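Local coordinates for uncharacterized protein (Bacteroides vulgatus, PDB 4FMR) that is of unknown function but probably binds DNA through an HU/IHF-like domain, which is joined to an Ig-like DUF4469 domain, at residues B[131-136]-B[233-238]; B[170-175]-B[211-216]. All coordinates share one frame; numbering follows the deposited sequence.

Both contacts lie in the Ig-like part of the chain and reach the same sheet, with centres about 9 Å apart. Contact 2 (170-175 with 211-216) is a regular antiparallel pairing within that sheet, whereas contact 1 (131-136 with 233-238) brings a strand of the other sheet up to it. Strands 209-217 and 231-240, consecutive in the chain, connect the two: Tyr211 N lies 2.8 Å from Ile237 O and Ser234 OG 2.6 Å from Thr214 OG1, both probable hydrogen bonds. Ile133 of contact 1 touches Leu213 and Val215 of contact 2, so the apolar face of one contact continues into the other. Together they describe how the sandwich is built, rather than a known binding site.

Contact 1: residues B[131-136]-B[233-238]; sequences FYIGSG and TSHTIY
Ile133 reaches from strand 132-136 into the angle between Thr233 and His235. Its CB lies 4.1 Å from His235 CB. The CG2 methyl approaches the same His235 CB to 3.9 Å. With CG1 anti to the carbonyl carbon (chi1 -59°), the longer branch turns the other way: CG1 passes 4.0 Å from Thr233 CG2, and the terminal CD1 rests 3.8 Å from Ser234 C. Two branches of unequal length suit a place with apolar neighbours on several sides, Leu213 and Leu156 among them.

Thr233 is suited to its place by having both a methyl and a hydroxyl. Its CG2 sits over one face of the Phe131 ring, 3.8 Å from the centroid, in a CH-pi contact. Its OG1 makes a weak, unsettled bond to Phe131 O and lies 2.5 Å from a water oxygen. That water also accepts from Ile133 N at 2.9 Å and donates to Ser234 O at 2.7 Å, tying the two backbones together. His235 ND1 bonds Thr236 O in the ring plane, steadying a ring that stacks on Phe146.

The strands diverge at 35° without direct backbone pairing. Strand 132-138 instead pairs with 153-159, and a classic beta bulge interrupts that pairing where Gly134 and Ser135 both face Phe157. Two sheets meeting through side chains rather than backbone bonds is what an Ig-like beta-sandwich shows.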
loop_
_atom_site.group_PDB
_atom_site.type_symbol
_atom_site.label_atom_id
_atom_site.label_comp_id
_atom_site.label_asym_id
_atom_site.label_seq_id
_atom_site.Cartn_x
_atom_site.Cartn_y
_atom_site.Cartn_z
ATOM N N PHE B 131 21.517 11.008 17.182
ATOM C CA PHE B 131 20.757 10.019 17.940
ATOM C C PHE B 131 19.309 10.123 17.515
ATOM O O PHE B 131 18.563 10.988 17.993
ATOM C CB PHE B 131 20.922 10.198 19.456
ATOM C CG PHE B 131 20.054 9.301 20.310
ATOM C CD1 PHE B 131 20.120 7.917 20.185
ATOM C CD2 PHE B 131 19.236 9.835 21.298
ATOM C CE1 PHE B 131 19.341 7.084 21.001
ATOM C CE2 PHE B 131 18.478 9.002 22.128
ATOM C CZ PHE B 131 18.541 7.633 21.979
ATOM N N TYR B 132 18.924 9.251 16.575
ATOM C CA TYR B 132 17.601 9.246 15.986
ATOM C C TYR B 132 17.322 7.935 15.272
ATOM O O TYR B 132 18.246 7.177 14.966
ATOM C CB TYR B 132 17.461 10.429 14.982
ATOM C CG TYR B 132 18.437 10.371 13.823
ATOM C CD1 TYR B 132 18.172 9.592 12.700
ATOM C CD2 TYR B 132 19.626 11.096 13.848
ATOM C CE1 TYR B 132 19.080 9.513 11.645
ATOM C CE2 TYR B 132 20.537 11.029 12.796
ATOM C CZ TYR B 132 20.245 10.260 11.682
ATOM O OH TYR B 132 21.135 10.203 10.632
ATOM N N ILE B 133 16.035 7.715 14.986
ATOM C CA ILE B 133 15.486 6.625 14.204
ATOM C C ILE B 133 15.267 7.194 12.796
ATOM O O ILE B 133 14.457 8.110 12.637
ATOM C CB ILE B 133 14.183 6.056 14.853
ATOM C CG1 ILE B 133 14.436 5.523 16.292
ATOM C CG2 ILE B 133 13.561 5.001 13.940
ATOM C CD1 ILE B 133 13.171 5.251 17.182
ATOM N N GLY B 134 16.040 6.703 11.824
ATOM C CA GLY B 134 16.004 7.148 10.432
ATOM C C GLY B 134 14.936 6.474 9.600
ATOM O O GLY B 134 14.129 7.139 8.940
ATOM N N SER B 135 14.943 5.132 9.616
ATOM C CA SER B 135 13.994 4.295 8.887
ATOM C C SER B 135 13.695 3.011 9.653
ATOM O O SER B 135 14.276 2.751 10.712
ATOM C CB SER B 135 14.526 3.980 7.494
ATOM O OG SER B 135 15.927 3.799 7.515
ATOM N N GLY B 136 12.765 2.238 9.118
ATOM C CA GLY B 136 12.317 0.987 9.698
ATOM C C GLY B 136 11.938 -0.035 8.653
ATOM O O GLY B 136 11.658 0.322 7.508
ATOM N N THR B 233 14.829 8.710 21.923
ATOM C CA THR B 233 14.509 9.108 20.567
ATOM C C THR B 233 13.296 8.257 20.178
ATOM O O THR B 233 13.143 7.109 20.624
ATOM C CB THR B 233 15.717 9.039 19.623
ATOM O OG1 THR B 233 15.350 9.749 18.443
ATOM C CG2 THR B 233 16.155 7.593 19.271
ATOM N N SER B 234 12.407 8.852 19.390
ATOM C CA SER B 234 11.140 8.243 19.038
ATOM C C SER B 234 10.843 8.288 17.561
ATOM O O SER B 234 11.456 9.047 16.807
ATOM C CB SER B 234 10.014 8.976 19.769
ATOM O OG SER B 234 10.023 8.692 21.157
ATOM N N HIS B 235 9.858 7.480 17.164
ATOM C CA HIS B 235 9.293 7.418 15.834
ATOM C C HIS B 235 7.910 6.817 15.949
ATOM O O HIS B 235 7.717 5.881 16.719
ATOM C CB HIS B 235 10.167 6.628 14.832
ATOM C CG HIS B 235 9.830 6.961 13.411
ATOM N ND1 HIS B 235 8.666 6.500 12.815
ATOM C CD2 HIS B 235 10.467 7.776 12.541
ATOM C CE1 HIS B 235 8.637 7.039 11.609
ATOM N NE2 HIS B 235 9.713 7.784 11.387
ATOM N N THR B 236 6.951 7.329 15.171
ATOM C CA THR B 236 5.600 6.788 15.164
ATOM C C THR B 236 5.608 5.425 14.426
ATOM O O THR B 236 6.468 5.180 13.570
ATOM C CB THR B 236 4.629 7.794 14.546
ATOM O OG1 THR B 236 3.297 7.394 14.883
ATOM C CG2 THR B 236 4.802 7.935 13.027
ATOM N N ILE B 237 4.673 4.539 14.778
ATOM C CA ILE B 237 4.630 3.204 14.176
ATOM C C ILE B 237 3.183 2.728 14.128
ATOM O O ILE B 237 2.441 2.876 15.100
ATOM C CB ILE B 237 5.559 2.170 14.953
ATOM C CG1 ILE B 237 5.678 0.791 14.231
ATOM C CG2 ILE B 237 5.117 1.977 16.408
ATOM C CD1 ILE B 237 6.850 -0.187 14.765
ATOM N N TYR B 238 2.810 2.112 13.020
ATOM C CA TYR B 238 1.497 1.499 12.956
ATOM C C TYR B 238 1.664 0.005 13.186
ATOM O O TYR B 238 2.443 -0.656 12.492
ATOM C CB TYR B 238 0.765 1.787 11.645
ATOM C CG TYR B 238 -0.551 1.039 11.563
ATOM C CD1 TYR B 238 -1.689 1.510 12.219
ATOM C CD2 TYR B 238 -0.655 -0.155 10.846
ATOM C CE1 TYR B 238 -2.882 0.788 12.203
ATOM C CE2 TYR B 238 -1.839 -0.891 10.832
ATOM C CZ TYR B 238 -2.955 -0.409 11.498
ATOM O OH TYR B 238 -4.142 -1.103 11.440
HETATM O O HOH W 1 14.117 9.455 16.286
#

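Contact 2: residues B[170-175]-B[211-216]; sequences VGVTLA and YMLTVT
Gly171 and Thr216 exchange two backbone hydrogen bonds, and the same pattern recurs at Thr173 with Thr214 and at Ala175 with Met212. The six N...O distances, which include Gly171 N to Thr216 O at 2.9 Å, are uniform, and the strands run antiparallel at 164°. Gly171 has phi 140°, a conformation in which a side chain would collide with the preceding carbonyl oxygen.

The buried face carries the non-hydrogen-bonded pairs. Val172 CG1 meets Leu213 CD2 at 4.0 Å, while Leu174 CD2 lies 3.8 Å from Leu213 CD1, so Leu213 spreads its two methyls between two neighbours on the opposite strand. Beta-branched valine fits the extended backbone, and leucine reaches farther into the interior between the two sheets. At one end Tyr211 CD2 comes within 3.8 Å of Leu174 CB, and the phenol OH bonds Glu207 O.

The other face is looser and more polar. The side chains of Thr173 and Thr214 run alongside each other in the same direction. With OG1 between its backbone N and carbonyl carbon (chi1 57°), Thr173 brings that oxygen 3.5 Å from Thr214 CB and 2.9 Å from a water. This water also donates to Gly171 O, at 3.1 Å, and joins Thr216 OG1 at 2.7 Å. The hydroxyls of Thr214 and Thr216 bond Ser234 and Ser232 on the next strand. Ala175, a small residue, packs its CB against that of Met212, whose bent, exposed selenomethionine chain then turns off toward Ser234.

One apolar face turned inward and one threonine-rich face turned toward water are the mark of an amphipathic sheet in an Ig-like beta-sandwich.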
loop_
_atom_site.group_PDB
_atom_site.type_symbol
_atom_site.label_atom_id
_atom_site.label_comp_id
_atom_site.label_asym_id
_atom_site.label_seq_id
_atom_site.Cartn_x
_atom_site.Cartn_y
_atom_site.Cartn_z
ATOM N N VAL B 170 15.986 2.047 30.524
ATOM C CA VAL B 170 16.684 1.699 29.281
ATOM C C VAL B 170 15.916 0.557 28.567
ATOM O O VAL B 170 15.471 -0.387 29.207
ATOM C CB VAL B 170 18.164 1.339 29.626
ATOM C CG1 VAL B 170 18.840 0.480 28.572
ATOM C CG2 VAL B 170 18.984 2.590 29.928
ATOM N N GLY B 171 15.709 0.712 27.261
ATOM C CA GLY B 171 14.968 -0.245 26.456
ATOM C C GLY B 171 14.047 0.368 25.421
ATOM O O GLY B 171 14.090 1.575 25.151
ATOM N N VAL B 172 13.226 -0.490 24.807
ATOM C CA VAL B 172 12.277 -0.094 23.775
ATOM C C VAL B 172 10.869 -0.180 24.357
ATOM O O VAL B 172 10.525 -1.172 24.998
ATOM C CB VAL B 172 12.417 -0.909 22.460
ATOM C CG1 VAL B 172 11.608 -0.260 21.335
ATOM C CG2 VAL B 172 13.883 -1.038 22.051
ATOM N N THR B 173 10.082 0.899 24.155
ATOM C CA THR B 173 8.694 1.037 24.580
ATOM C C THR B 173 7.797 1.424 23.408
ATOM O O THR B 173 8.239 2.047 22.434
ATOM C CB THR B 173 8.540 2.088 25.709
ATOM O OG1 THR B 173 9.050 3.334 25.259
ATOM C CG2 THR B 173 9.205 1.679 27.028
ATOM N N LEU B 174 6.524 1.069 23.535
ATOM C CA LEU B 174 5.449 1.422 22.607
ATOM C C LEU B 174 4.340 2.059 23.386
ATOM O O LEU B 174 3.839 1.450 24.329
ATOM C CB LEU B 174 4.924 0.201 21.853
ATOM C CG LEU B 174 5.953 -0.554 21.022
ATOM C CD1 LEU B 174 5.598 -2.013 20.981
ATOM C CD2 LEU B 174 6.072 0.039 19.635
ATOM N N ALA B 175 3.989 3.292 23.040
ATOM C CA ALA B 175 2.907 3.995 23.715
ATOM C C ALA B 175 1.735 4.104 22.755
ATOM O O ALA B 175 1.884 4.650 21.661
ATOM C CB ALA B 175 3.368 5.373 24.199
ATOM N N TYR B 211 1.183 3.743 17.420
ATOM C CA TYR B 211 1.964 3.787 18.651
ATOM C C TYR B 211 3.136 4.719 18.476
ATOM O O TYR B 211 3.609 4.908 17.348
ATOM C CB TYR B 211 2.501 2.388 19.063
ATOM C CG TYR B 211 1.464 1.375 19.494
ATOM C CD1 TYR B 211 0.639 0.745 18.557
ATOM C CD2 TYR B 211 1.356 0.980 20.822
ATOM C CE1 TYR B 211 -0.333 -0.171 18.948
ATOM C CE2 TYR B 211 0.405 0.040 21.222
ATOM C CZ TYR B 211 -0.435 -0.531 20.279
ATOM O OH TYR B 211 -1.361 -1.455 20.660
HETATM N N MSE B 212 3.629 5.275 19.589
HETATM C CA MSE B 212 4.868 6.020 19.606
HETATM C C MSE B 212 5.933 5.042 20.099
HETATM O O MSE B 212 5.803 4.510 21.205
HETATM C CB MSE B 212 4.783 7.304 20.452
HETATM C CG MSE B 212 6.060 8.173 20.360
HETATM SE SE MSE B 212 6.440 8.765 18.514
HETATM C CE MSE B 212 4.793 9.673 18.039
ATOM N N LEU B 213 6.893 4.693 19.221
ATOM C CA LEU B 213 8.000 3.809 19.545
ATOM C C LEU B 213 9.164 4.669 20.084
ATOM O O LEU B 213 9.575 5.632 19.440
ATOM C CB LEU B 213 8.438 2.939 18.334
ATOM C CG LEU B 213 9.516 1.863 18.634
ATOM C CD1 LEU B 213 9.343 0.633 17.748
ATOM C CD2 LEU B 213 10.934 2.413 18.464
ATOM N N THR B 214 9.700 4.298 21.248
ATOM C CA THR B 214 10.797 5.039 21.869
ATOM C C THR B 214 11.937 4.099 22.226
ATOM O O THR B 214 11.710 3.001 22.726
ATOM C CB THR B 214 10.270 5.801 23.103
ATOM O OG1 THR B 214 9.219 6.674 22.661
ATOM C CG2 THR B 214 11.361 6.616 23.836
ATOM N N VAL B 215 13.172 4.545 21.908
ATOM C CA VAL B 215 14.451 3.912 22.219
ATOM C C VAL B 215 15.075 4.747 23.325
ATOM O O VAL B 215 15.381 5.912 23.086
ATOM C CB VAL B 215 15.400 3.759 20.984
ATOM C CG1 VAL B 215 16.802 3.304 21.418
ATOM C CG2 VAL B 215 14.825 2.804 19.934
ATOM N N THR B 216 15.212 4.182 24.536
ATOM C CA THR B 216 15.827 4.857 25.690
ATOM C C THR B 216 17.153 4.145 25.993
ATOM O O THR B 216 17.185 2.910 26.116
ATOM C CB THR B 216 14.877 4.887 26.888
ATOM O OG1 THR B 216 13.662 5.506 26.493
ATOM C CG2 THR B 216 15.464 5.615 28.092
HETATM O O HOH W 2 11.839 3.537 25.915
#